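Local coordinates for tetratricopeptide TPR_2 repeat protein (Thermobaculum terrenum, PDB 5DJS), which is of undetermined function but combines tetratricopeptide repeats with a GT-B-type fold of glycosyl transferase family 41 and holds uridine-5'-diphosphate in the model, at residues A[163-168]-A[191-196]; A[195-200]-A[213-218]; A[200-205]-A[220-225]. The protein carries 1 engineered substitution. One frame throughout, in Å; residues are numbered along the deposited sequence.

How the contacts relate
All three contacts lie on or beside the parallel sheet of the GT-B-type fold that contains the edge strand 193-199, and they follow the chain along that strand into the loops beyond. All are mainly buried. Contact 1 is the sheet itself: strand 163-169 beside strand 193-199, joined by a ladder of backbone bonds. Contact 2 shares Val-195 and Tyr-196 with it and binds the other edge of the same strand to the loop after helix 206-214, mixing backbone bonds with a carboxylate and a ring face; it reaches the surface through Arg-217. Contact 3 shares Asn-200 with contact 2. It has left the sheet, and aromatic-proline packing between two loops replaces the ladder.

Contact 1 of 3, residues A[163-168]-A[191-196]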
ATOM      1  N   LEU A 163       0.680  18.596  22.154  1.00 52.24           N
ATOM      2  CA  LEU A 163      -0.129  17.412  21.819  1.00 52.20           C
ATOM      3  C   LEU A 163       0.739  16.169  21.688  1.00 52.89           C
ATOM      4  O   LEU A 163       1.871  16.245  21.230  1.00 55.43           O
ATOM      5  CB  LEU A 163      -0.880  17.633  20.505  1.00 50.93           C
ATOM      6  CG  LEU A 163      -2.311  18.188  20.516  1.00 53.92           C
ATOM      7  CD1 LEU A 163      -2.662  19.007  21.750  1.00 57.10           C
ATOM      8  CD2 LEU A 163      -2.543  18.998  19.248  1.00 52.72           C
ATOM      9  N   ARG A 164       0.196  15.024  22.089  1.00 51.84           N
ATOM     10  CA  ARG A 164       0.867  13.739  21.913  1.00 51.43           C
ATOM     11  C   ARG A 164       0.254  13.039  20.723  1.00 49.22           C
ATOM     12  O   ARG A 164      -0.964  12.826  20.697  1.00 52.33           O
ATOM     13  CB  ARG A 164       0.693  12.873  23.143  1.00 51.27           C
ATOM     14  CG  ARG A 164       1.476  13.384  24.316  1.00 49.91           C
ATOM     15  CD  ARG A 164       1.105  12.597  25.536  1.00 51.31           C
ATOM     16  NE  ARG A 164       1.971  12.938  26.654  1.00 54.71           N
ATOM     17  CZ  ARG A 164       1.705  12.673  27.929  1.00 54.99           C
ATOM     18  NH1 ARG A 164       0.587  12.043  28.297  1.00 59.40           N
ATOM     19  NH2 ARG A 164       2.562  13.053  28.849  1.00 52.39           N
ATOM     20  N   ILE A 165       1.092  12.696  19.746  1.00 45.42           N
ATOM     21  CA  ILE A 165       0.652  12.000  18.536  1.00 45.15           C
ATOM     22  C   ILE A 165       1.146  10.564  18.563  1.00 41.39           C
ATOM     23  O   ILE A 165       2.323  10.301  18.817  1.00 38.41           O
ATOM     24  CB  ILE A 165       1.142  12.682  17.239  1.00 49.05           C
ATOM     25  CG1 ILE A 165       0.679  14.143  17.191  1.00 52.31           C
ATOM     26  CG2 ILE A 165       0.593  11.955  16.015  1.00 50.66           C
ATOM     27  CD1 ILE A 165       1.430  14.980  16.183  1.00 55.48           C
ATOM     28  N   GLY A 166       0.227   9.645  18.290  1.00 40.20           N
ATOM     29  CA  GLY A 166       0.524   8.219  18.217  1.00 39.60           C
ATOM     30  C   GLY A 166       0.330   7.704  16.806  1.00 37.45           C
ATOM     31  O   GLY A 166      -0.753   7.834  16.233  1.00 36.60           O
ATOM     32  N   TYR A 167       1.391   7.137  16.247  1.00 36.77           N
ATOM     33  CA  TYR A 167       1.376   6.542  14.901  1.00 36.32           C
ATOM     34  C   TYR A 167       1.306   5.022  15.040  1.00 36.39           C
ATOM     35  O   TYR A 167       2.217   4.413  15.617  1.00 35.64           O
ATOM     36  CB  TYR A 167       2.635   6.972  14.122  1.00 35.28           C
ATOM     37  CG  TYR A 167       2.570   8.414  13.672  1.00 34.70           C
ATOM     38  CD1 TYR A 167       1.748   8.787  12.605  1.00 34.74           C
ATOM     39  CD2 TYR A 167       3.287   9.411  14.330  1.00 34.46           C
ATOM     40  CE1 TYR A 167       1.654  10.104  12.189  1.00 34.79           C
ATOM     41  CE2 TYR A 167       3.206  10.740  13.914  1.00 34.70           C
ATOM     42  CZ  TYR A 167       2.387  11.077  12.844  1.00 34.93           C
ATOM     43  OH  TYR A 167       2.274  12.377  12.422  1.00 35.53           O
ATOM     44  N   VAL A 168       0.228   4.419  14.535  1.00 37.13           N
ATOM     45  CA  VAL A 168      -0.000   2.980  14.688  1.00 38.50           C
ATOM     46  C   VAL A 168       0.082   2.296  13.331  1.00 38.87           C
ATOM     47  O   VAL A 168      -0.751   2.553  12.454  1.00 38.73           O
ATOM     48  CB  VAL A 168      -1.376   2.658  15.329  1.00 39.37           C
ATOM     49  CG1 VAL A 168      -1.397   1.211  15.818  1.00 38.25           C
ATOM     50  CG2 VAL A 168      -1.700   3.612  16.482  1.00 39.53           C
ATOM     51  N   THR A 191       8.214  21.424  20.415  1.00 48.41           N
ATOM     52  CA  THR A 191       7.615  22.426  21.316  1.00 49.51           C
ATOM     53  C   THR A 191       6.099  22.168  21.438  1.00 49.39           C
ATOM     54  O   THR A 191       5.536  22.240  22.537  1.00 47.34           O
ATOM     55  CB  THR A 191       7.871  23.903  20.874  1.00 50.72           C
ATOM     56  OG1 THR A 191       7.244  24.167  19.611  1.00 50.26           O
ATOM     57  CG2 THR A 191       9.384  24.224  20.782  1.00 51.85           C
ATOM     58  N   ALA A 192       5.471  21.823  20.307  1.00 48.87           N
ATOM     59  CA  ALA A 192       4.011  21.679  20.198  1.00 48.03           C
ATOM     60  C   ALA A 192       3.484  20.231  20.051  1.00 47.54           C
ATOM     61  O   ALA A 192       2.274  20.017  20.174  1.00 42.29           O
ATOM     62  CB  ALA A 192       3.505  22.533  19.040  1.00 46.90           C
ATOM     63  N   TYR A 193       4.365  19.258  19.781  1.00 47.73           N
ATOM     64  CA  TYR A 193       3.954  17.867  19.532  1.00 48.12           C
ATOM     65  C   TYR A 193       4.935  16.866  20.128  1.00 48.69           C
ATOM     66  O   TYR A 193       6.112  17.153  20.254  1.00 51.23           O
ATOM     67  CB  TYR A 193       3.811  17.606  18.028  1.00 50.19           C
ATOM     68  CG  TYR A 193       2.773  18.479  17.366  1.00 51.19           C
ATOM     69  CD1 TYR A 193       1.430  18.130  17.390  1.00 53.36           C
ATOM     70  CD2 TYR A 193       3.132  19.679  16.742  1.00 55.13           C
ATOM     71  CE1 TYR A 193       0.465  18.939  16.801  1.00 56.66           C
ATOM     72  CE2 TYR A 193       2.176  20.504  16.154  1.00 55.21           C
ATOM     73  CZ  TYR A 193       0.845  20.131  16.183  1.00 57.01           C
ATOM     74  OH  TYR A 193      -0.105  20.944  15.606  1.00 58.80           O
ATOM     75  N   GLU A 194       4.441  15.692  20.506  1.00 48.70           N
ATOM     76  CA  GLU A 194       5.296  14.608  20.990  1.00 50.84           C
ATOM     77  C   GLU A 194       4.930  13.304  20.289  1.00 50.96           C
ATOM     78  O   GLU A 194       3.750  12.991  20.138  1.00 55.31           O
ATOM     79  CB  GLU A 194       5.154  14.444  22.498  1.00 51.20           C
ATOM     80  CG  GLU A 194       6.130  13.430  23.079  1.00 50.47           C
ATOM     81  CD  GLU A 194       5.984  13.277  24.563  1.00 50.97           C
ATOM     82  OE1 GLU A 194       4.953  13.740  25.130  1.00 52.53           O
ATOM     83  OE2 GLU A 194       6.895  12.672  25.176  1.00 49.05           O
ATOM     84  N   VAL A 195       5.942  12.527  19.917  1.00 48.77           N
ATOM     85  CA  VAL A 195       5.765  11.434  18.963  1.00 50.64           C
ATOM     86  C   VAL A 195       5.926  10.047  19.601  1.00 49.78           C
ATOM     87  O   VAL A 195       7.033   9.646  19.997  1.00 46.29           O
ATOM     88  CB  VAL A 195       6.717  11.600  17.753  1.00 51.75           C
ATOM     89  CG1 VAL A 195       6.559  10.445  16.773  1.00 52.50           C
ATOM     90  CG2 VAL A 195       6.446  12.917  17.028  1.00 50.44           C
ATOM     91  N   TYR A 196       4.795   9.340  19.676  1.00 48.20           N
ATOM     92  CA  TYR A 196       4.721   7.933  20.059  1.00 48.25           C
ATOM     93  C   TYR A 196       4.542   7.122  18.782  1.00 46.08           C
ATOM     94  O   TYR A 196       3.762   7.498  17.909  1.00 44.82           O
ATOM     95  CB  TYR A 196       3.512   7.693  20.978  1.00 50.28           C
ATOM     96  CG  TYR A 196       3.643   8.261  22.386  1.00 52.67           C
ATOM     97  CD1 TYR A 196       3.699   9.640  22.607  1.00 53.32           C
ATOM     98  CD2 TYR A 196       3.692   7.420  23.501  1.00 54.09           C
ATOM     99  CE1 TYR A 196       3.816  10.162  23.887  1.00 52.50           C
ATOM    100  CE2 TYR A 196       3.812   7.938  24.786  1.00 54.71           C
ATOM    101  CZ  TYR A 196       3.875   9.312  24.971  1.00 53.71           C
ATOM    102  OH  TYR A 196       3.996   9.854  26.232  1.00 54.70           O
TER
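Ile-165 and Tyr-193 meet on one face of a parallel pair of strands, where CD1 of Ile-165 lies 3.4 Å from CD1 of the Tyr-193 ring. Leu-163 runs alongside the same tyrosine, its CD2 3.9 Å from CE1 of Tyr-193. On the face of Arg-164 and Tyr-196 the chemistry is polar. Arg-164 and Glu-194 extend side by side, and NE of Arg-164 makes a weak salt bridge of 3.4 Å to OE1 of Glu-194, with the guanidinium and carboxylate planes turned 57° apart. The Tyr-196 hydroxyl sits over one guanidinium face; CG of Tyr-196 lies anti to its carbonyl carbon (chi1 -71°), which sends the ring back beside Arg-164. Backbone bonds set this register: Ile-165 N gives to Glu-194 O at 2.7 Å, and Tyr-196 N to Ile-165 O at 2.8 Å. Further out, helix 176-187 completes the beta-alpha-beta crossover, and helix 479-521 brings Tyr-512 and Trp-516 against the Ile-165 and Leu-163 side. The Tyr-167 hydroxyl is hydrogen-bonded to Tyr-512 and His-188. The ladder therefore carries the pairing, while the weak ion pair, whose residues are partly exposed, probably adds modestly.

Contact 2 of 3, residues A[195-200]-A[213-218]; sequences VYCYSN and ALSDRW
Arg-217 lies along the Tyr-196 ring at the outer edge of the parallel sheet, where the loop after helix 206-214 makes a single beta bridge to strand 193-199. From the backbone, CB of Arg-217 comes first, 3.7 Å from CD2 of Tyr-196. CG follows over the ring face, 3.8 Å from the Tyr-196 centroid and 20° off the normal, a CH-pi contact. The chain then bends at chi2 (-66°), and the guanidinium plane ends 28° from that of the ring, with the Tyr-196 hydroxyl over one of its faces. The backbone fixes the start of this path: Arg-217 N gives a hydrogen bond to Val-195 O, and Arg-217 O accepts one from Cys-197 N, each 3.2 Å long. Trp-218 goes to the other side of the strand, where its indole lies against CB of Cys-197 and, through CZ2, 3.6 Å from CB of Ser-199. Outside the pair, Arg-212 makes a cation-pi contact with Trp-218. Asp-216, just before Arg-217, adds a side-chain bond: its OD2, also salt-bridged to Arg-190, uses the anti lone pair to take a 2.9 Å hydrogen bond from Val-195 N.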
ATOM      1  N   VAL A 195       5.942  12.527  19.917  1.00 48.77           N
ATOM      2  CA  VAL A 195       5.765  11.434  18.963  1.00 50.64           C
ATOM      3  C   VAL A 195       5.926  10.047  19.601  1.00 49.78           C
ATOM      4  O   VAL A 195       7.033   9.646  19.997  1.00 46.29           O
ATOM      5  CB  VAL A 195       6.717  11.600  17.753  1.00 51.75           C
ATOM      6  CG1 VAL A 195       6.559  10.445  16.773  1.00 52.50           C
ATOM      7  CG2 VAL A 195       6.446  12.917  17.028  1.00 50.44           C
ATOM      8  N   TYR A 196       4.795   9.340  19.676  1.00 48.20           N
ATOM      9  CA  TYR A 196       4.721   7.933  20.059  1.00 48.25           C
ATOM     10  C   TYR A 196       4.542   7.122  18.782  1.00 46.08           C
ATOM     11  O   TYR A 196       3.762   7.498  17.909  1.00 44.82           O
ATOM     12  CB  TYR A 196       3.512   7.693  20.978  1.00 50.28           C
ATOM     13  CG  TYR A 196       3.643   8.261  22.386  1.00 52.67           C
ATOM     14  CD1 TYR A 196       3.699   9.640  22.607  1.00 53.32           C
ATOM     15  CD2 TYR A 196       3.692   7.420  23.501  1.00 54.09           C
ATOM     16  CE1 TYR A 196       3.816  10.162  23.887  1.00 52.50           C
ATOM     17  CE2 TYR A 196       3.812   7.938  24.786  1.00 54.71           C
ATOM     18  CZ  TYR A 196       3.875   9.312  24.971  1.00 53.71           C
ATOM     19  OH  TYR A 196       3.996   9.854  26.232  1.00 54.70           O
ATOM     20  N   CYS A 197       5.260   6.015  18.658  1.00 46.66           N
ATOM     21  CA  CYS A 197       5.049   5.075  17.544  1.00 46.88           C
ATOM     22  C   CYS A 197       4.596   3.752  18.118  1.00 47.64           C
ATOM     23  O   CYS A 197       5.103   3.333  19.134  1.00 43.73           O
ATOM     24  CB  CYS A 197       6.325   4.888  16.740  1.00 46.36           C
ATOM     25  SG  CYS A 197       6.601   6.235  15.582  1.00 51.09           S
ATOM     26  N   TYR A 198       3.632   3.103  17.480  1.00 46.72           N
ATOM     27  CA  TYR A 198       3.211   1.774  17.885  1.00 42.75           C
ATOM     28  C   TYR A 198       3.440   0.828  16.697  1.00 41.14           C
ATOM     29  O   TYR A 198       2.680   0.846  15.715  1.00 38.23           O
ATOM     30  CB  TYR A 198       1.761   1.838  18.319  1.00 43.65           C
ATOM     31  CG  TYR A 198       1.521   2.757  19.507  1.00 43.07           C
ATOM     32  CD1 TYR A 198       1.616   2.294  20.824  1.00 42.92           C
ATOM     33  CD2 TYR A 198       1.181   4.094  19.315  1.00 42.95           C
ATOM     34  CE1 TYR A 198       1.388   3.142  21.905  1.00 41.67           C
ATOM     35  CE2 TYR A 198       0.944   4.949  20.387  1.00 39.85           C
ATOM     36  CZ  TYR A 198       1.050   4.472  21.679  1.00 40.22           C
ATOM     37  OH  TYR A 198       0.813   5.321  22.739  1.00 38.04           O
ATOM     38  N   SER A 199       4.512   0.034  16.787  1.00 40.62           N
ATOM     39  CA  SER A 199       4.917  -0.923  15.728  1.00 37.63           C
ATOM     40  C   SER A 199       4.156  -2.231  15.861  1.00 36.54           C
ATOM     41  O   SER A 199       4.358  -2.987  16.819  1.00 35.55           O
ATOM     42  CB  SER A 199       6.429  -1.211  15.802  1.00 38.21           C
ATOM     43  OG  SER A 199       6.842  -2.231  14.892  1.00 36.35           O
ATOM     44  N   ASN A 200       3.319  -2.517  14.875  1.00 38.51           N
ATOM     45  CA  ASN A 200       2.463  -3.714  14.885  1.00 42.06           C
ATOM     46  C   ASN A 200       2.988  -4.914  14.053  1.00 44.58           C
ATOM     47  O   ASN A 200       2.199  -5.732  13.547  1.00 45.75           O
ATOM     48  CB  ASN A 200       1.050  -3.317  14.425  1.00 40.66           C
ATOM     49  CG  ASN A 200       0.011  -4.392  14.690  1.00 39.40           C
ATOM     50  OD1 ASN A 200      -0.996  -4.467  13.996  1.00 39.97           O
ATOM     51  ND2 ASN A 200       0.248  -5.223  15.696  1.00 37.97           N
ATOM     52  N   ALA A 213      14.763   5.653  16.959  1.00 54.22           N
ATOM     53  CA  ALA A 213      15.666   6.716  17.428  1.00 51.99           C
ATOM     54  C   ALA A 213      15.046   8.110  17.292  1.00 51.74           C
ATOM     55  O   ALA A 213      15.169   8.929  18.202  1.00 48.79           O
ATOM     56  CB  ALA A 213      16.990   6.653  16.680  1.00 50.68           C
ATOM     57  N   LEU A 214      14.380   8.370  16.165  1.00 51.90           N
ATOM     58  CA  LEU A 214      13.702   9.662  15.938  1.00 53.27           C
ATOM     59  C   LEU A 214      12.421   9.857  16.774  1.00 52.67           C
ATOM     60  O   LEU A 214      12.020  10.992  17.033  1.00 55.26           O
ATOM     61  CB  LEU A 214      13.370   9.853  14.459  1.00 56.30           C
ATOM     62  CG  LEU A 214      14.417  10.375  13.469  1.00 62.03           C
ATOM     63  CD1 LEU A 214      15.813   9.775  13.631  1.00 65.19           C
ATOM     64  CD2 LEU A 214      13.891  10.144  12.054  1.00 64.13           C
ATOM     65  N   SER A 215      11.772   8.763  17.168  1.00 53.26           N
ATOM     66  CA  SER A 215      10.602   8.825  18.062  1.00 53.86           C
ATOM     67  C   SER A 215      10.981   9.250  19.471  1.00 52.25           C
ATOM     68  O   SER A 215      12.081   8.943  19.941  1.00 52.45           O
ATOM     69  CB  SER A 215       9.893   7.461  18.166  1.00 55.95           C
ATOM     70  OG  SER A 215       8.704   7.428  17.391  1.00 59.52           O
ATOM     71  N   ASP A 216      10.048   9.922  20.145  1.00 50.06           N
ATOM     72  CA  ASP A 216      10.190  10.232  21.574  1.00 50.49           C
ATOM     73  C   ASP A 216       9.957   8.993  22.432  1.00 50.02           C
ATOM     74  O   ASP A 216      10.719   8.742  23.365  1.00 48.98           O
ATOM     75  CB  ASP A 216       9.236  11.343  22.006  1.00 50.73           C
ATOM     76  CG  ASP A 216       9.540  12.661  21.335  1.00 51.10           C
ATOM     77  OD1 ASP A 216      10.696  13.128  21.403  1.00 55.47           O
ATOM     78  OD2 ASP A 216       8.623  13.241  20.730  1.00 51.69           O
ATOM     79  N   ARG A 217       8.910   8.231  22.109  1.00 52.01           N
ATOM     80  CA  ARG A 217       8.613   6.937  22.756  1.00 50.39           C
ATOM     81  C   ARG A 217       8.316   5.888  21.683  1.00 46.68           C
ATOM     82  O   ARG A 217       7.792   6.241  20.626  1.00 43.87           O
ATOM     83  CB  ARG A 217       7.401   7.070  23.682  1.00 52.42           C
ATOM     84  CG  ARG A 217       7.428   8.245  24.650  1.00 55.54           C
ATOM     85  CD  ARG A 217       8.531   8.161  25.698  1.00 59.39           C
ATOM     86  NE  ARG A 217       8.119   8.835  26.936  1.00 64.00           N
ATOM     87  CZ  ARG A 217       7.573   8.247  28.003  1.00 68.49           C
ATOM     88  NH1 ARG A 217       7.382   6.924  28.059  1.00 67.55           N
ATOM     89  NH2 ARG A 217       7.221   8.997  29.049  1.00 73.02           N
ATOM     90  N   TRP A 218       8.601   4.610  21.971  1.00 47.46           N
ATOM     91  CA  TRP A 218       8.468   3.532  20.964  1.00 48.15           C
ATOM     92  C   TRP A 218       7.308   2.523  21.076  1.00 50.92           C
ATOM     93  O   TRP A 218       6.474   2.513  20.198  1.00 58.79           O
ATOM     94  CB  TRP A 218       9.781   2.774  20.790  1.00 48.25           C
ATOM     95  CG  TRP A 218       9.728   1.814  19.623  1.00 46.46           C
ATOM     96  CD1 TRP A 218       9.835   0.449  19.675  1.00 46.32           C
ATOM     97  CD2 TRP A 218       9.527   2.147  18.242  1.00 42.93           C
ATOM     98  NE1 TRP A 218       9.733  -0.083  18.410  1.00 45.13           N
ATOM     99  CE2 TRP A 218       9.541   0.933  17.513  1.00 42.47           C
ATOM    100  CE3 TRP A 218       9.350   3.351  17.549  1.00 40.27           C
ATOM    101  CZ2 TRP A 218       9.374   0.891  16.130  1.00 40.48           C
ATOM    102  CZ3 TRP A 218       9.192   3.308  16.167  1.00 39.60           C
ATOM    103  CH2 TRP A 218       9.197   2.084  15.475  1.00 40.22           C
TER

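Contact 3 of 3, residues A[200-205]-A[220-225]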
ATOM      1  N   ASN A 200       3.319  -2.517  14.875  1.00 38.51           N
ATOM      2  CA  ASN A 200       2.463  -3.714  14.885  1.00 42.06           C
ATOM      3  C   ASN A 200       2.988  -4.914  14.053  1.00 44.58           C
ATOM      4  O   ASN A 200       2.199  -5.732  13.547  1.00 45.75           O
ATOM      5  CB  ASN A 200       1.050  -3.317  14.425  1.00 40.66           C
ATOM      6  CG  ASN A 200       0.011  -4.392  14.690  1.00 39.40           C
ATOM      7  OD1 ASN A 200      -0.996  -4.467  13.996  1.00 39.97           O
ATOM      8  ND2 ASN A 200       0.248  -5.223  15.696  1.00 37.97           N
ATOM      9  N   ASP A 201       4.311  -5.022  13.926  1.00 45.63           N
ATOM     10  CA  ASP A 201       4.936  -6.138  13.227  1.00 50.29           C
ATOM     11  C   ASP A 201       6.358  -6.279  13.765  1.00 52.88           C
ATOM     12  O   ASP A 201       7.019  -5.266  13.991  1.00 52.97           O
ATOM     13  CB  ASP A 201       4.930  -5.860  11.730  1.00 53.68           C
ATOM     14  CG  ASP A 201       5.390  -7.036  10.910  1.00 55.20           C
ATOM     15  OD1 ASP A 201       6.617  -7.212  10.732  1.00 56.06           O
ATOM     16  OD2 ASP A 201       4.516  -7.766  10.407  1.00 56.31           O
ATOM     17  N   PRO A 202       6.820  -7.525  14.002  1.00 53.37           N
ATOM     18  CA  PRO A 202       8.152  -7.726  14.594  1.00 52.06           C
ATOM     19  C   PRO A 202       9.352  -7.371  13.710  1.00 53.43           C
ATOM     20  O   PRO A 202      10.426  -7.112  14.249  1.00 55.97           O
ATOM     21  CB  PRO A 202       8.176  -9.220  14.946  1.00 51.92           C
ATOM     22  CG  PRO A 202       7.079  -9.842  14.169  1.00 52.44           C
ATOM     23  CD  PRO A 202       6.068  -8.788  13.874  1.00 52.87           C
ATOM     24  N   ARG A 203       9.194  -7.381  12.386  1.00 53.08           N
ATOM     25  CA  ARG A 203      10.311  -7.064  11.491  1.00 51.47           C
ATOM     26  C   ARG A 203      10.912  -5.697  11.836  1.00 51.56           C
ATOM     27  O   ARG A 203      10.220  -4.673  11.822  1.00 47.23           O
ATOM     28  CB  ARG A 203       9.880  -7.085  10.021  1.00 50.96           C
ATOM     29  CG  ARG A 203       9.790  -8.472   9.425  1.00 48.61           C
ATOM     30  CD  ARG A 203       9.093  -8.442   8.081  1.00 48.89           C
ATOM     31  NE  ARG A 203       7.652  -8.208   8.221  1.00 48.88           N
ATOM     32  CZ  ARG A 203       6.756  -8.319   7.236  1.00 47.26           C
ATOM     33  NH1 ARG A 203       7.128  -8.666   6.004  1.00 46.92           N
ATOM     34  NH2 ARG A 203       5.467  -8.084   7.482  1.00 44.85           N
ATOM     35  N   SER A 204      12.203  -5.711  12.162  1.00 53.15           N
ATOM     36  CA  SER A 204      12.931  -4.520  12.578  1.00 52.04           C
ATOM     37  C   SER A 204      14.241  -4.437  11.790  1.00 54.46           C
ATOM     38  O   SER A 204      15.224  -5.119  12.118  1.00 60.62           O
ATOM     39  CB  SER A 204      13.186  -4.569  14.087  1.00 50.62           C
ATOM     40  OG  SER A 204      13.828  -3.398  14.558  1.00 49.06           O
ATOM     41  N   ASP A 205      14.220  -3.632  10.727  1.00 54.18           N
ATOM     42  CA  ASP A 205      15.389  -3.380   9.868  1.00 54.78           C
ATOM     43  C   ASP A 205      16.027  -2.013  10.164  1.00 54.22           C
ATOM     44  O   ASP A 205      15.608  -1.322  11.083  1.00 57.96           O
ATOM     45  CB  ASP A 205      14.992  -3.528   8.383  1.00 55.28           C
ATOM     46  CG  ASP A 205      13.911  -2.535   7.932  1.00 55.11           C
ATOM     47  OD1 ASP A 205      13.775  -1.437   8.513  1.00 51.35           O
ATOM     48  OD2 ASP A 205      13.198  -2.860   6.957  1.00 57.61           O
ATOM     49  N   ASP A 220       6.493  -1.667  21.258  1.00 48.29           N
ATOM     50  CA  ASP A 220       6.221  -2.841  20.404  1.00 47.10           C
ATOM     51  C   ASP A 220       4.888  -3.509  20.748  1.00 47.29           C
ATOM     52  O   ASP A 220       4.731  -4.081  21.825  1.00 49.23           O
ATOM     53  CB  ASP A 220       7.346  -3.873  20.531  1.00 44.88           C
ATOM     54  CG  ASP A 220       8.660  -3.375  19.966  1.00 43.87           C
ATOM     55  OD1 ASP A 220       8.643  -2.580  18.996  1.00 44.60           O
ATOM     56  OD2 ASP A 220       9.711  -3.784  20.494  1.00 40.53           O
ATOM     57  N   VAL A 221       3.968  -3.492  19.789  1.00 48.15           N
ATOM     58  CA  VAL A 221       2.550  -3.727  20.029  1.00 49.58           C
ATOM     59  C   VAL A 221       2.011  -5.080  19.535  1.00 50.86           C
ATOM     60  O   VAL A 221       0.988  -5.552  20.057  1.00 51.07           O
ATOM     61  CB  VAL A 221       1.758  -2.536  19.438  1.00 51.39           C
ATOM     62  CG1 VAL A 221       0.254  -2.772  19.397  1.00 52.75           C
ATOM     63  CG2 VAL A 221       2.061  -1.294  20.264  1.00 53.32           C
ATOM     64  N   TRP A 222       2.691  -5.727  18.582  1.00 51.26           N
ATOM     65  CA  TRP A 222       2.189  -6.982  17.973  1.00 51.51           C
ATOM     66  C   TRP A 222       1.722  -8.065  18.970  1.00 54.34           C
ATOM     67  O   TRP A 222       0.668  -8.668  18.744  1.00 52.37           O
ATOM     68  CB  TRP A 222       3.161  -7.550  16.912  1.00 50.04           C
ATOM     69  CG  TRP A 222       4.477  -8.038  17.424  1.00 50.86           C
ATOM     70  CD1 TRP A 222       4.750  -9.277  17.910  1.00 52.47           C
ATOM     71  CD2 TRP A 222       5.710  -7.294  17.500  1.00 52.62           C
ATOM     72  NE1 TRP A 222       6.071  -9.359  18.298  1.00 54.69           N
ATOM     73  CE2 TRP A 222       6.681  -8.155  18.061  1.00 53.11           C
ATOM     74  CE3 TRP A 222       6.079  -5.978  17.169  1.00 50.90           C
ATOM     75  CZ2 TRP A 222       8.005  -7.752  18.283  1.00 51.06           C
ATOM     76  CZ3 TRP A 222       7.390  -5.573  17.395  1.00 50.77           C
ATOM     77  CH2 TRP A 222       8.338  -6.461  17.948  1.00 51.94           C
ATOM     78  N   PRO A 223       2.440  -8.264  20.102  1.00 56.14           N
ATOM     79  CA  PRO A 223       1.981  -9.304  21.033  1.00 56.25           C
ATOM     80  C   PRO A 223       0.752  -8.960  21.884  1.00 55.97           C
ATOM     81  O   PRO A 223       0.238  -9.855  22.572  1.00 55.74           O
ATOM     82  CB  PRO A 223       3.194  -9.516  21.959  1.00 56.61           C
ATOM     83  CG  PRO A 223       4.303  -8.703  21.387  1.00 57.72           C
ATOM     84  CD  PRO A 223       3.638  -7.599  20.636  1.00 57.16           C
ATOM     85  N   LEU A 224       0.294  -7.702  21.853  1.00 53.38           N
ATOM     86  CA  LEU A 224      -0.794  -7.246  22.732  1.00 51.27           C
ATOM     87  C   LEU A 224      -2.158  -7.471  22.084  1.00 49.75           C
ATOM     88  O   LEU A 224      -2.261  -7.477  20.858  1.00 47.03           O
ATOM     89  CB  LEU A 224      -0.629  -5.761  23.073  1.00 49.30           C
ATOM     90  CG  LEU A 224       0.727  -5.286  23.608  1.00 47.56           C
ATOM     91  CD1 LEU A 224       0.653  -3.798  23.904  1.00 48.39           C
ATOM     92  CD2 LEU A 224       1.189  -6.045  24.843  1.00 46.62           C
ATOM     93  N   THR A 225      -3.196  -7.660  22.907  1.00 49.44           N
ATOM     94  CA  THR A 225      -4.584  -7.706  22.410  1.00 50.29           C
ATOM     95  C   THR A 225      -5.043  -6.275  22.125  1.00 52.15           C
ATOM     96  O   THR A 225      -4.393  -5.306  22.541  1.00 53.36           O
ATOM     97  CB  THR A 225      -5.591  -8.400  23.379  1.00 48.91           C
ATOM     98  OG1 THR A 225      -5.891  -7.556  24.497  1.00 49.72           O
ATOM     99  CG2 THR A 225      -5.071  -9.760  23.873  1.00 47.67           C
TER
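Two loops flanking helix 206-214, one leaving strand 193-199 and the other leading into helix 226-236, meet where Pro-202 lies over the indole of Trp-222. CA of Pro-202 stands 3.4 Å from the centroid of the Trp-222 six-membered ring and only 5° off its normal, a nearly vertical CH-pi contact. CB of the same proline reaches the Trp-222 CE2 atom at 3.6 Å. The opposite face carries CD of Pro-223, the next residue in the chain, nearer the five-membered ring, so each face of the indole bears a proline. Trp-222 takes up this place with its CG lodged between the backbone N and the carbonyl carbon (chi1 67°), which folds the ring back toward 200-205. The carbonyl of Asp-201 approaches the indole obliquely, its O 3.4 Å from Trp-222 CE3. Each loop also has its own internal bracing. A type I beta turn from Val-221 to Leu-224 carries the tryptophan and is closed by Leu-224 N to Val-221 O at 2.9 Å. On the other loop, Asp-201 forms an Asx turn with Arg-203 N. Arg-203 also grips the carboxylate side-on: its NE meets OD1 of Asp-201 at 2.9 Å, while its NH2 reaches OD2 of Asp-201 from above the carboxylate plane, at 3.1 Å. Asp-201 OD1 thus accepts two bonds, from Arg-203 N and NE on opposite faces of its plane.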